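Local coordinates for protein polyketide cyclase / dehydrase and lipid transport (Nitrosospira multiformis, PDB 3P51) that is of unknown function but probably binds a hydrophobic ligand such as a lipid or polyketide, like other Bet v 1-like proteins, at residues 6-11 / 135-140; 31-36 / 130-135; 78-83 / 122-127; 87-92 / 113-118. All blocks are in the same frame, centred on the assembly; numbering follows the deposited sequence.

Contact 1: residues 6-11 / 135-140; sequences NSIVVD and DLAAEF
V10 presses its methyl CG1 against the base of the F140 side chain: CG1 lies 3.3 Å from F140 CB, a tight approach, and meets the near end of the ring at a slant, 3.8 Å from F140 CD2. Carrying CG1 anti to the backbone N (chi1 172°) turns that methyl to F140 and leaves CG2 to face the helix backbone, 4.3 Å from A137 CA. Two residues earlier on strand 3-10, I8 reaches out with the end of its chain, placing CD1 3.9 Å from A137 CB. One weak hydrogen bond joins the two backbones, D11 N to F140 O, long at 3.5 Å and bent to 128°; it forms just where F140 leaves helical geometry at the end of helix 120-139. E139 CG stands 4.1 Å above the centre of one face of the F140 ring and L136 CD1 meets its edge in plane, which limits how the ring can turn, together with helix 14-21. From that helix V17 packs on V10, and R16 and R20 on F140. Farther out, D11 forms a salt bridge with R145, and I102 of a second subunit packs on I8. Segments 6-10 and 135-139 run nearly parallel (10°), axes 8.3 Å apart, and their join is almost wholly apolar, which implies that it rests on close methyl packing and exclusion of water more than on directed bonds.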
loop_
_atom_site.group_PDB
_atom_site.type_symbol
_atom_site.label_atom_id
_atom_site.label_comp_id
_atom_site.label_asym_id
_atom_site.label_seq_id
_atom_site.Cartn_x
_atom_site.Cartn_y
_atom_site.Cartn_z
ATOM N N ASN A 6 7.963 3.196 15.590
ATOM C CA ASN A 6 8.531 4.418 16.143
ATOM C C ASN A 6 8.786 5.453 15.063
ATOM O O ASN A 6 9.165 5.110 13.939
ATOM C CB ASN A 6 9.825 4.113 16.875
ATOM C CG ASN A 6 9.605 3.235 18.089
ATOM O OD1 ASN A 6 9.311 3.729 19.181
ATOM N ND2 ASN A 6 9.734 1.927 17.902
ATOM N N SER A 7 8.595 6.720 15.410
ATOM C CA SER A 7 8.728 7.787 14.433
ATOM C C SER A 7 9.192 9.086 15.077
ATOM O O SER A 7 9.027 9.296 16.281
ATOM C CB SER A 7 7.400 7.986 13.697
ATOM O OG SER A 7 6.362 8.345 14.596
ATOM N N ILE A 8 9.803 9.938 14.264
ATOM C CA ILE A 8 10.299 11.239 14.701
ATOM C C ILE A 8 10.211 12.226 13.541
ATOM O O ILE A 8 10.100 11.823 12.378
ATOM C CB ILE A 8 11.779 11.179 15.083
ATOM C CG1 ILE A 8 12.594 10.693 13.883
ATOM C CG2 ILE A 8 11.997 10.282 16.295
ATOM C CD1 ILE A 8 14.082 10.781 14.086
ATOM N N VAL A 9 10.266 13.517 13.868
ATOM C CA VAL A 9 10.433 14.564 12.865
ATOM C C VAL A 9 11.859 15.112 12.909
ATOM O O VAL A 9 12.382 15.424 13.970
ATOM C CB VAL A 9 9.430 15.700 13.068
ATOM C CG1 VAL A 9 9.758 16.887 12.137
ATOM C CG2 VAL A 9 8.021 15.184 12.805
ATOM N N VAL A 10 12.483 15.203 11.741
ATOM C CA VAL A 10 13.880 15.607 11.617
ATOM C C VAL A 10 13.950 16.962 10.904
ATOM O O VAL A 10 13.365 17.125 9.826
ATOM C CB VAL A 10 14.661 14.556 10.792
ATOM C CG1 VAL A 10 16.042 15.035 10.475
ATOM C CG2 VAL A 10 14.722 13.223 11.530
ATOM N N ASP A 11 14.655 17.931 11.491
ATOM C CA ASP A 11 14.721 19.277 10.910
ATOM C C ASP A 11 15.725 19.380 9.755
ATOM O O ASP A 11 16.770 20.028 9.872
ATOM C CB ASP A 11 15.015 20.348 11.974
ATOM C CG ASP A 11 14.792 21.774 11.453
ATOM O OD1 ASP A 11 14.821 21.977 10.222
ATOM O OD2 ASP A 11 14.580 22.699 12.268
ATOM N N ASP A 135 19.792 9.094 16.960
ATOM C CA ASP A 135 21.015 9.465 16.244
ATOM C C ASP A 135 20.694 10.282 14.991
ATOM O O ASP A 135 21.337 11.291 14.695
ATOM C CB ASP A 135 21.809 8.216 15.844
ATOM C CG ASP A 135 22.639 7.655 16.988
ATOM O OD1 ASP A 135 22.773 8.345 18.020
ATOM O OD2 ASP A 135 23.162 6.523 16.854
ATOM N N LEU A 136 19.693 9.833 14.246
ATOM C CA LEU A 136 19.336 10.485 12.990
ATOM C C LEU A 136 18.893 11.920 13.252
ATOM O O LEU A 136 19.303 12.847 12.557
ATOM C CB LEU A 136 18.256 9.684 12.255
ATOM C CG LEU A 136 17.982 10.088 10.805
ATOM C CD1 LEU A 136 19.289 10.196 10.036
ATOM C CD2 LEU A 136 17.059 9.071 10.156
ATOM N N ALA A 137 18.071 12.100 14.279
ATOM C CA ALA A 137 17.614 13.426 14.674
ATOM C C ALA A 137 18.764 14.292 15.172
ATOM O O ALA A 137 18.863 15.465 14.819
ATOM C CB ALA A 137 16.543 13.315 15.744
ATOM N N ALA A 138 19.635 13.720 15.995
ATOM C CA ALA A 138 20.732 14.494 16.557
ATOM C C ALA A 138 21.635 15.028 15.454
ATOM O O ALA A 138 22.222 16.100 15.588
ATOM C CB ALA A 138 21.531 13.663 17.555
ATOM N N GLU A 139 21.737 14.285 14.359
ATOM C CA GLU A 139 22.568 14.720 13.243
ATOM C C GLU A 139 21.942 15.893 12.477
ATOM O O GLU A 139 22.646 16.744 11.941
ATOM C CB GLU A 139 22.868 13.552 12.302
ATOM C CG GLU A 139 23.481 13.997 10.989
ATOM C CD GLU A 139 24.395 12.957 10.369
ATOM O OE1 GLU A 139 24.818 12.011 11.077
ATOM O OE2 GLU A 139 24.699 13.107 9.165
ATOM N N PHE A 140 20.615 15.938 12.440
ATOM C CA PHE A 140 19.911 16.995 11.724
ATOM C C PHE A 140 19.087 17.854 12.678
ATOM O O PHE A 140 17.862 17.704 12.764
ATOM C CB PHE A 140 18.986 16.400 10.659
ATOM C CG PHE A 140 19.704 15.671 9.563
ATOM C CD1 PHE A 140 20.490 16.357 8.657
ATOM C CD2 PHE A 140 19.582 14.302 9.430
ATOM C CE1 PHE A 140 21.145 15.688 7.643
ATOM C CE2 PHE A 140 20.234 13.630 8.414
ATOM C CZ PHE A 140 21.016 14.325 7.522
#

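Contact 2: residues 31-36 / 130-135; sequences PSLIKS and RSLLAD
A polar, partly buried contact fastens the loop between helix 14-21 and strand 37-40 to the C-terminal half of helix 120-139, with S32 and D135 at its centre. The D135 carboxylate takes two bonds from S32: S32 OG gives to the syn lone pair of D135 OD1 at 2.7 Å, and S32 N gives to D135 OD2 at 2.9 Å from the syn side, 25° out of the carboxylate plane. S32 holds OG beside its own backbone N (chi1 -65°), letting both donors face the same carboxylate. Water 1 fills the next position: it donates to D135 OD2 at 2.6 Å, accepts from L33 N at 3.0 Å and meets S131 OG at 2.9 Å. Two donors on OD2 and one on OD1 would favour the ionised carboxylate. Beside this polar patch L132 CD2 packs on I34 CG1 at 3.8 Å. On the loop side K35 NZ bonds to P31 O and S32 O, which probably steadies this bend. Beyond, L132 rests on W110 of strand 105-116 and L33 O is bonded by N55. A long C-terminal helix set against a curved antiparallel sheet is typical of the helix-grip fold of Bet v 1-like proteins.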
loop_
_atom_site.group_PDB
_atom_site.type_symbol
_atom_site.label_atom_id
_atom_site.label_comp_id
_atom_site.label_asym_id
_atom_site.label_seq_id
_atom_site.Cartn_x
_atom_site.Cartn_y
_atom_site.Cartn_z
ATOM N N PRO A 31 25.773 5.943 15.054
ATOM C CA PRO A 31 26.997 5.477 15.728
ATOM C C PRO A 31 26.789 5.029 17.174
ATOM O O PRO A 31 27.647 4.315 17.702
ATOM C CB PRO A 31 27.912 6.703 15.682
ATOM C CG PRO A 31 26.981 7.880 15.588
ATOM C CD PRO A 31 25.775 7.400 14.819
ATOM N N SER A 32 25.683 5.420 17.801
ATOM C CA SER A 32 25.454 5.049 19.198
ATOM C C SER A 32 25.324 3.544 19.346
ATOM O O SER A 32 26.031 2.925 20.134
ATOM C CB SER A 32 24.207 5.729 19.766
ATOM O OG SER A 32 24.369 7.136 19.833
ATOM N N LEU A 33 24.420 2.950 18.580
ATOM C CA LEU A 33 24.181 1.522 18.701
ATOM C C LEU A 33 24.969 0.707 17.675
ATOM O O LEU A 33 25.458 -0.376 17.980
ATOM C CB LEU A 33 22.688 1.238 18.589
ATOM C CG LEU A 33 22.195 -0.162 18.940
ATOM C CD1 LEU A 33 20.775 -0.091 19.463
ATOM C CD2 LEU A 33 22.270 -1.068 17.730
ATOM N N ILE A 34 25.098 1.227 16.458
ATOM C CA ILE A 34 25.787 0.492 15.398
ATOM C C ILE A 34 27.289 0.786 15.382
ATOM O O ILE A 34 27.710 1.870 14.991
ATOM C CB ILE A 34 25.202 0.809 14.004
ATOM C CG1 ILE A 34 23.685 0.604 13.997
ATOM C CG2 ILE A 34 25.872 -0.060 12.952
ATOM C CD1 ILE A 34 23.256 -0.752 14.555
ATOM N N LYS A 35 28.089 -0.196 15.784
ATOM C CA LYS A 35 29.537 -0.034 15.874
ATOM C C LYS A 35 30.257 -0.520 14.618
ATOM O O LYS A 35 31.346 -0.051 14.292
ATOM C CB LYS A 35 30.073 -0.776 17.103
ATOM C CG LYS A 35 29.433 -0.344 18.406
ATOM C CD LYS A 35 29.526 1.161 18.593
ATOM C CE LYS A 35 29.014 1.575 19.965
ATOM N NZ LYS A 35 28.897 3.061 20.056
ATOM N N SER A 36 29.655 -1.474 13.923
ATOM C CA SER A 36 30.230 -1.978 12.687
ATOM C C SER A 36 29.134 -2.454 11.753
ATOM O O SER A 36 28.126 -3.003 12.191
ATOM C CB SER A 36 31.195 -3.129 12.978
ATOM O OG SER A 36 30.505 -4.230 13.538
ATOM N N ARG A 130 14.431 3.404 18.857
ATOM C CA ARG A 130 14.432 4.761 19.393
ATOM C C ARG A 130 15.848 5.332 19.402
ATOM O O ARG A 130 16.051 6.512 19.141
ATOM C CB ARG A 130 13.791 4.795 20.785
ATOM C CG ARG A 130 12.280 4.654 20.723
ATOM C CD ARG A 130 11.665 4.196 22.030
ATOM N NE ARG A 130 10.241 3.888 21.859
ATOM C CZ ARG A 130 9.471 3.370 22.812
ATOM N NH1 ARG A 130 9.991 3.091 24.010
ATOM N NH2 ARG A 130 8.185 3.122 22.569
ATOM N N SER A 131 16.828 4.479 19.673
ATOM C CA SER A 131 18.226 4.903 19.653
ATOM C C SER A 131 18.700 5.247 18.247
ATOM O O SER A 131 19.353 6.263 18.042
ATOM C CB SER A 131 19.132 3.826 20.258
ATOM O OG SER A 131 20.493 4.123 19.995
ATOM N N LEU A 132 18.377 4.394 17.279
ATOM C CA LEU A 132 18.757 4.645 15.892
ATOM C C LEU A 132 18.143 5.955 15.387
ATOM O O LEU A 132 18.825 6.786 14.784
ATOM C CB LEU A 132 18.327 3.482 14.991
ATOM C CG LEU A 132 18.888 2.088 15.309
ATOM C CD1 LEU A 132 18.246 1.036 14.420
ATOM C CD2 LEU A 132 20.397 2.051 15.161
ATOM N N LEU A 133 16.854 6.141 15.645
ATOM C CA LEU A 133 16.176 7.363 15.228
ATOM C C LEU A 133 16.745 8.592 15.939
ATOM O O LEU A 133 16.894 9.653 15.334
ATOM C CB LEU A 133 14.673 7.254 15.474
ATOM C CG LEU A 133 13.931 6.258 14.586
ATOM C CD1 LEU A 133 12.493 6.093 15.027
ATOM C CD2 LEU A 133 13.985 6.693 13.127
ATOM N N ALA A 134 17.060 8.444 17.222
ATOM C CA ALA A 134 17.630 9.542 18.006
ATOM C C ALA A 134 18.966 10.026 17.438
ATOM O O ALA A 134 19.246 11.225 17.436
ATOM C CB ALA A 134 17.784 9.130 19.467
ATOM N N ASP A 135 19.792 9.094 16.960
ATOM C CA ASP A 135 21.015 9.465 16.244
ATOM C C ASP A 135 20.694 10.282 14.991
ATOM O O ASP A 135 21.337 11.291 14.695
ATOM C CB ASP A 135 21.809 8.216 15.844
ATOM C CG ASP A 135 22.639 7.655 16.988
ATOM O OD1 ASP A 135 22.773 8.345 18.020
ATOM O OD2 ASP A 135 23.162 6.523 16.854
HETATM O O HOH W 1 21.994 4.259 17.512
#

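Contact 3: residues 78-83 / 122-127; sequences EGPSPV and VEYMNT
P82 lies over one face of the Y124 ring, making the tight part of the contact: P82 CD stands 3.8 Å from the ring centroid and 17° off the ring normal, a CH-pi contact. Y124 extends from the helix with CG anti to the backbone N (chi1 177°), which carries its ring out to the loop. Deeper in, buried V83 packs with both methyls, CG1 3.9 Å from the selenium, SE, of selenomethionine M125 and CG2 obliquely against Y124 CE2 at 4.1 Å. A cis peptide precedes P82, and V83 N bonds back to P80 O at 2.8 Å, closing a type VI turn in the link between strands 71-78 and 88-100. In this helix-grip fold the turn brings the connection between two inner strands up to the C-terminal helix, and F58 of strand 58-66 packs against P80, V83 and Y124 alike. Without the ring, as with an alanine here, P82 would probably lose its aromatic platform and a gap would open beside F58. Toward the solvent side the contact thins out. P80 offers a single carbon, CG, to the phenol end, 3.7 Å from Y124 OH, and S81, an exposed residue, bonds through OG to E87 OE2.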
loop_
_atom_site.group_PDB
_atom_site.type_symbol
_atom_site.label_atom_id
_atom_site.label_comp_id
_atom_site.label_asym_id
_atom_site.label_seq_id
_atom_site.Cartn_x
_atom_site.Cartn_y
_atom_site.Cartn_z
ATOM N N GLU A 78 19.501 -13.154 11.618
ATOM C CA GLU A 78 20.071 -13.559 12.893
ATOM C C GLU A 78 20.178 -12.333 13.781
ATOM O O GLU A 78 20.301 -11.216 13.289
ATOM C CB GLU A 78 21.465 -14.182 12.729
ATOM C CG GLU A 78 21.583 -15.276 11.680
ATOM C CD GLU A 78 21.219 -16.658 12.186
ATOM O OE1 GLU A 78 20.766 -16.804 13.356
ATOM O OE2 GLU A 78 21.393 -17.609 11.391
ATOM N N GLY A 79 20.145 -12.547 15.091
ATOM C CA GLY A 79 20.314 -11.455 16.028
ATOM C C GLY A 79 20.553 -11.989 17.421
ATOM O O GLY A 79 20.333 -13.166 17.673
ATOM N N PRO A 80 20.989 -11.114 18.338
ATOM C CA PRO A 80 21.200 -11.520 19.729
ATOM C C PRO A 80 19.850 -11.729 20.410
ATOM O O PRO A 80 18.856 -11.156 19.964
ATOM C CB PRO A 80 21.920 -10.312 20.334
ATOM C CG PRO A 80 21.397 -9.140 19.533
ATOM C CD PRO A 80 21.183 -9.665 18.135
ATOM N N SER A 81 19.815 -12.549 21.455
ATOM C CA SER A 81 18.616 -12.681 22.276
ATOM C C SER A 81 18.251 -11.270 22.751
ATOM O O SER A 81 19.140 -10.480 23.072
ATOM C CB SER A 81 18.876 -13.643 23.449
ATOM O OG SER A 81 17.662 -14.064 24.072
ATOM N N PRO A 82 16.947 -10.936 22.778
ATOM C CA PRO A 82 15.794 -11.810 22.549
ATOM C C PRO A 82 15.276 -11.823 21.102
ATOM O O PRO A 82 14.124 -12.211 20.883
ATOM C CB PRO A 82 14.738 -11.172 23.443
ATOM C CG PRO A 82 15.003 -9.700 23.260
ATOM C CD PRO A 82 16.513 -9.569 23.130
ATOM N N VAL A 83 16.089 -11.406 20.132
ATOM C CA VAL A 83 15.685 -11.512 18.729
ATOM C C VAL A 83 16.517 -12.519 17.926
ATOM O O VAL A 83 16.729 -12.335 16.730
ATOM C CB VAL A 83 15.700 -10.144 18.003
ATOM C CG1 VAL A 83 14.551 -9.254 18.491
ATOM C CG2 VAL A 83 17.043 -9.462 18.191
ATOM N N VAL A 122 9.571 -7.015 22.338
ATOM C CA VAL A 122 8.911 -5.741 22.028
ATOM C C VAL A 122 9.647 -4.575 22.674
ATOM O O VAL A 122 10.028 -3.622 22.004
ATOM C CB VAL A 122 7.417 -5.721 22.451
ATOM C CG1 VAL A 122 6.892 -4.287 22.536
ATOM C CG2 VAL A 122 6.573 -6.545 21.484
ATOM N N GLU A 123 9.858 -4.651 23.980
ATOM C CA GLU A 123 10.581 -3.584 24.656
ATOM C C GLU A 123 11.967 -3.423 24.034
ATOM O O GLU A 123 12.425 -2.304 23.799
ATOM C CB GLU A 123 10.712 -3.860 26.159
ATOM C CG GLU A 123 11.676 -2.892 26.847
ATOM C CD GLU A 123 11.618 -2.945 28.367
ATOM O OE1 GLU A 123 11.605 -4.064 28.929
ATOM O OE2 GLU A 123 11.592 -1.862 28.998
ATOM N N TYR A 124 12.628 -4.546 23.764
ATOM C CA TYR A 124 13.998 -4.519 23.248
ATOM C C TYR A 124 14.114 -3.789 21.898
ATOM O O TYR A 124 15.013 -2.961 21.704
ATOM C CB TYR A 124 14.590 -5.940 23.181
ATOM C CG TYR A 124 15.988 -5.997 22.593
ATOM C CD1 TYR A 124 17.114 -5.924 23.408
ATOM C CD2 TYR A 124 16.182 -6.122 21.219
ATOM C CE1 TYR A 124 18.394 -5.971 22.869
ATOM C CE2 TYR A 124 17.453 -6.172 20.674
ATOM C CZ TYR A 124 18.555 -6.094 21.502
ATOM O OH TYR A 124 19.817 -6.142 20.958
HETATM N N MSE A 125 13.202 -4.063 20.970
HETATM C CA MSE A 125 13.263 -3.397 19.667
HETATM C C MSE A 125 12.822 -1.934 19.728
HETATM O O MSE A 125 13.371 -1.087 19.014
HETATM C CB MSE A 125 12.487 -4.172 18.597
HETATM C CG MSE A 125 13.120 -5.528 18.255
HETATM SE SE MSE A 125 15.023 -5.415 17.702
HETATM C CE MSE A 125 14.807 -4.279 16.129
ATOM N N ASN A 126 11.849 -1.626 20.585
ATOM C CA ASN A 126 11.519 -0.225 20.840
ATOM C C ASN A 126 12.771 0.544 21.246
ATOM O O ASN A 126 13.006 1.657 20.790
ATOM C CB ASN A 126 10.442 -0.082 21.925
ATOM C CG ASN A 126 9.038 -0.219 21.373
ATOM O OD1 ASN A 126 8.791 0.079 20.205
ATOM N ND2 ASN A 126 8.110 -0.665 22.211
ATOM N N THR A 127 13.579 -0.065 22.107
ATOM C CA THR A 127 14.797 0.572 22.582
ATOM C C THR A 127 15.804 0.758 21.458
ATOM O O THR A 127 16.387 1.831 21.312
ATOM C CB THR A 127 15.429 -0.227 23.731
ATOM O OG1 THR A 127 14.629 -0.063 24.908
ATOM C CG2 THR A 127 16.847 0.257 24.009
#

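Contact 4: residues 87-92 / 113-118; sequences EIYNYV and SWESAS
S113 O accepts from V92 N at 2.8 Å, a nearly straight hydrogen bond (164°), and also takes a weaker CA-H...O contact from Y91, whose CA is 3.2 Å away. Farther along, Y89 and E115 form a second hydrogen-bonded antiparallel pair, E115 N reaching Y89 O at 2.9 Å. Between the two pairs N90 and Y91 together oppose W114: a beta bulge, with N90 in a left-handed backbone conformation. On one face of the sheet E115 CB sits over the Y89 ring, 3.4 Å from its centroid, in a CH-pi contact, and water 4 links E115 OE2 with N90 ND2. The W114 indole lies beside the Y91 ring, planes 14° apart but offset far enough that little of one ring lies over the other; Y91 CE1 comes within 3.3 Å of W114 CE3. Toward the pyrrole end of the indole, on the same side as Y91, I88 CG2 touches W114 CD1 at 3.5 Å. Replacing W114 with a serine would probably leave I88 and Y91 without their shared apolar partner and open a gap beside A121 and V122 of helix 120-139, on which the indole packs. The Y91 side chain meets M125 and M76 of strand 71-78, its OH bonded to Y129 OH, while V4 of strand 3-10 borders W114.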
loop_
_atom_site.group_PDB
_atom_site.type_symbol
_atom_site.label_atom_id
_atom_site.label_comp_id
_atom_site.label_asym_id
_atom_site.label_seq_id
_atom_site.Cartn_x
_atom_site.Cartn_y
_atom_site.Cartn_z
ATOM N N GLU A 87 14.277 -17.742 18.834
ATOM C CA GLU A 87 13.116 -17.233 19.562
ATOM C C GLU A 87 12.088 -16.451 18.728
ATOM O O GLU A 87 10.927 -16.360 19.121
ATOM C CB GLU A 87 13.542 -16.457 20.812
ATOM C CG GLU A 87 14.579 -15.393 20.568
ATOM C CD GLU A 87 15.571 -15.281 21.710
ATOM O OE1 GLU A 87 15.212 -15.602 22.862
ATOM O OE2 GLU A 87 16.720 -14.869 21.449
ATOM N N ILE A 88 12.494 -15.908 17.580
ATOM C CA ILE A 88 11.537 -15.271 16.677
ATOM C C ILE A 88 11.722 -15.749 15.240
ATOM O O ILE A 88 12.746 -16.345 14.904
ATOM C CB ILE A 88 11.651 -13.731 16.708
ATOM C CG1 ILE A 88 12.971 -13.268 16.083
ATOM C CG2 ILE A 88 11.521 -13.216 18.130
ATOM C CD1 ILE A 88 13.035 -11.739 15.805
ATOM N N TYR A 89 10.725 -15.492 14.394
ATOM C CA TYR A 89 10.866 -15.741 12.961
ATOM C C TYR A 89 10.120 -14.704 12.126
ATOM O O TYR A 89 9.271 -13.966 12.644
ATOM C CB TYR A 89 10.464 -17.172 12.570
ATOM C CG TYR A 89 9.027 -17.572 12.847
ATOM C CD1 TYR A 89 8.064 -17.534 11.839
ATOM C CD2 TYR A 89 8.644 -18.043 14.102
ATOM C CE1 TYR A 89 6.748 -17.930 12.081
ATOM C CE2 TYR A 89 7.330 -18.442 14.355
ATOM C CZ TYR A 89 6.389 -18.383 13.344
ATOM O OH TYR A 89 5.090 -18.769 13.600
ATOM N N ASN A 90 10.463 -14.637 10.842
ATOM C CA ASN A 90 9.849 -13.684 9.925
ATOM C C ASN A 90 9.925 -12.249 10.422
ATOM O O ASN A 90 8.943 -11.515 10.335
ATOM C CB ASN A 90 8.384 -14.050 9.667
ATOM C CG ASN A 90 8.232 -15.385 8.967
ATOM O OD1 ASN A 90 9.194 -15.918 8.406
ATOM N ND2 ASN A 90 7.016 -15.936 8.987
ATOM N N TYR A 91 11.080 -11.844 10.937
ATOM C CA TYR A 91 11.268 -10.452 11.303
ATOM C C TYR A 91 11.422 -9.600 10.049
ATOM O O TYR A 91 12.268 -9.880 9.209
ATOM C CB TYR A 91 12.501 -10.241 12.186
ATOM C CG TYR A 91 12.538 -8.831 12.721
ATOM C CD1 TYR A 91 12.150 -8.552 14.028
ATOM C CD2 TYR A 91 12.897 -7.765 11.899
ATOM C CE1 TYR A 91 12.153 -7.255 14.505
ATOM C CE2 TYR A 91 12.900 -6.456 12.369
ATOM C CZ TYR A 91 12.521 -6.216 13.675
ATOM O OH TYR A 91 12.516 -4.937 14.152
ATOM N N VAL A 92 10.600 -8.560 9.935
ATOM C CA VAL A 92 10.715 -7.595 8.835
ATOM C C VAL A 92 10.814 -6.192 9.409
ATOM O O VAL A 92 10.008 -5.807 10.259
ATOM C CB VAL A 92 9.508 -7.644 7.890
ATOM C CG1 VAL A 92 9.560 -6.457 6.887
ATOM C CG2 VAL A 92 9.442 -8.992 7.162
ATOM N N SER A 113 8.107 -6.072 12.583
ATOM C CA SER A 113 7.126 -7.082 12.924
ATOM C C SER A 113 7.738 -8.456 12.799
ATOM O O SER A 113 8.636 -8.679 11.977
ATOM C CB SER A 113 5.873 -6.939 12.051
ATOM O OG SER A 113 6.189 -7.140 10.680
ATOM N N TRP A 114 7.256 -9.377 13.627
ATOM C CA TRP A 114 7.794 -10.721 13.656
ATOM C C TRP A 114 6.798 -11.674 14.280
ATOM O O TRP A 114 5.766 -11.246 14.794
ATOM C CB TRP A 114 9.120 -10.749 14.424
ATOM C CG TRP A 114 9.025 -10.349 15.863
ATOM C CD1 TRP A 114 8.931 -11.181 16.933
ATOM C CD2 TRP A 114 9.037 -9.014 16.388
ATOM N NE1 TRP A 114 8.881 -10.451 18.101
ATOM C CE2 TRP A 114 8.946 -9.119 17.790
ATOM C CE3 TRP A 114 9.127 -7.749 15.811
ATOM C CZ2 TRP A 114 8.934 -8.000 18.622
ATOM C CZ3 TRP A 114 9.107 -6.633 16.639
ATOM C CH2 TRP A 114 9.016 -6.769 18.028
ATOM N N GLU A 115 7.100 -12.967 14.205
ATOM C CA GLU A 115 6.309 -13.996 14.860
ATOM C C GLU A 115 7.112 -14.538 16.025
ATOM O O GLU A 115 8.342 -14.657 15.951
ATOM C CB GLU A 115 5.984 -15.148 13.894
ATOM C CG GLU A 115 5.298 -14.687 12.590
ATOM C CD GLU A 115 3.827 -14.334 12.795
ATOM O OE1 GLU A 115 3.222 -14.818 13.775
ATOM O OE2 GLU A 115 3.269 -13.582 11.972
ATOM N N SER A 116 6.412 -14.883 17.099
ATOM C CA SER A 116 7.074 -15.329 18.311
ATOM C C SER A 116 6.053 -15.890 19.277
ATOM O O SER A 116 4.883 -15.497 19.258
ATOM C CB SER A 116 7.792 -14.160 18.981
ATOM O OG SER A 116 8.410 -14.585 20.188
ATOM N N ALA A 117 6.503 -16.799 20.134
ATOM C CA ALA A 117 5.659 -17.306 21.197
ATOM C C ALA A 117 5.496 -16.269 22.313
ATOM O O ALA A 117 4.612 -16.404 23.157
ATOM C CB ALA A 117 6.221 -18.621 21.751
ATOM N N SER A 118 6.339 -15.235 22.323
ATOM C CA SER A 118 6.255 -14.211 23.369
ATOM C C SER A 118 6.380 -12.795 22.834
ATOM O O SER A 118 6.652 -12.586 21.648
ATOM C CB SER A 118 7.310 -14.441 24.459
ATOM O OG SER A 118 8.590 -13.992 24.052
HETATM O O HOH W 2 9.217 -17.694 20.703
HETATM O O HOH W 3 6.686 -10.075 9.901
HETATM O O HOH W 4 4.508 -14.198 9.396
HETATM O O HOH W 5 7.433 -4.621 9.646
#

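How the contacts relate
Contacts 3, 2 and 1 follow one another down helix 120-139, joining it to the 78-83 turn, the 31-36 loop and strand 3-10; contact 4 lies in the hairpin just before that helix. Contacts 1 and 2 share D135, their centres 11 Å apart, and N6 OD1 meets R130 NE at 2.8 Å. Contacts 3 and 4, centres 10 Å apart, meet directly where V83 CB packs on I88 CD1 at 3.8 Å. Contacts 1 and 4 sit on opposite sides of the chain's centre, about 27 Å between centres, with no touch. Relatives carry a ligand pocket between helix and sheet; the same region probably serves here.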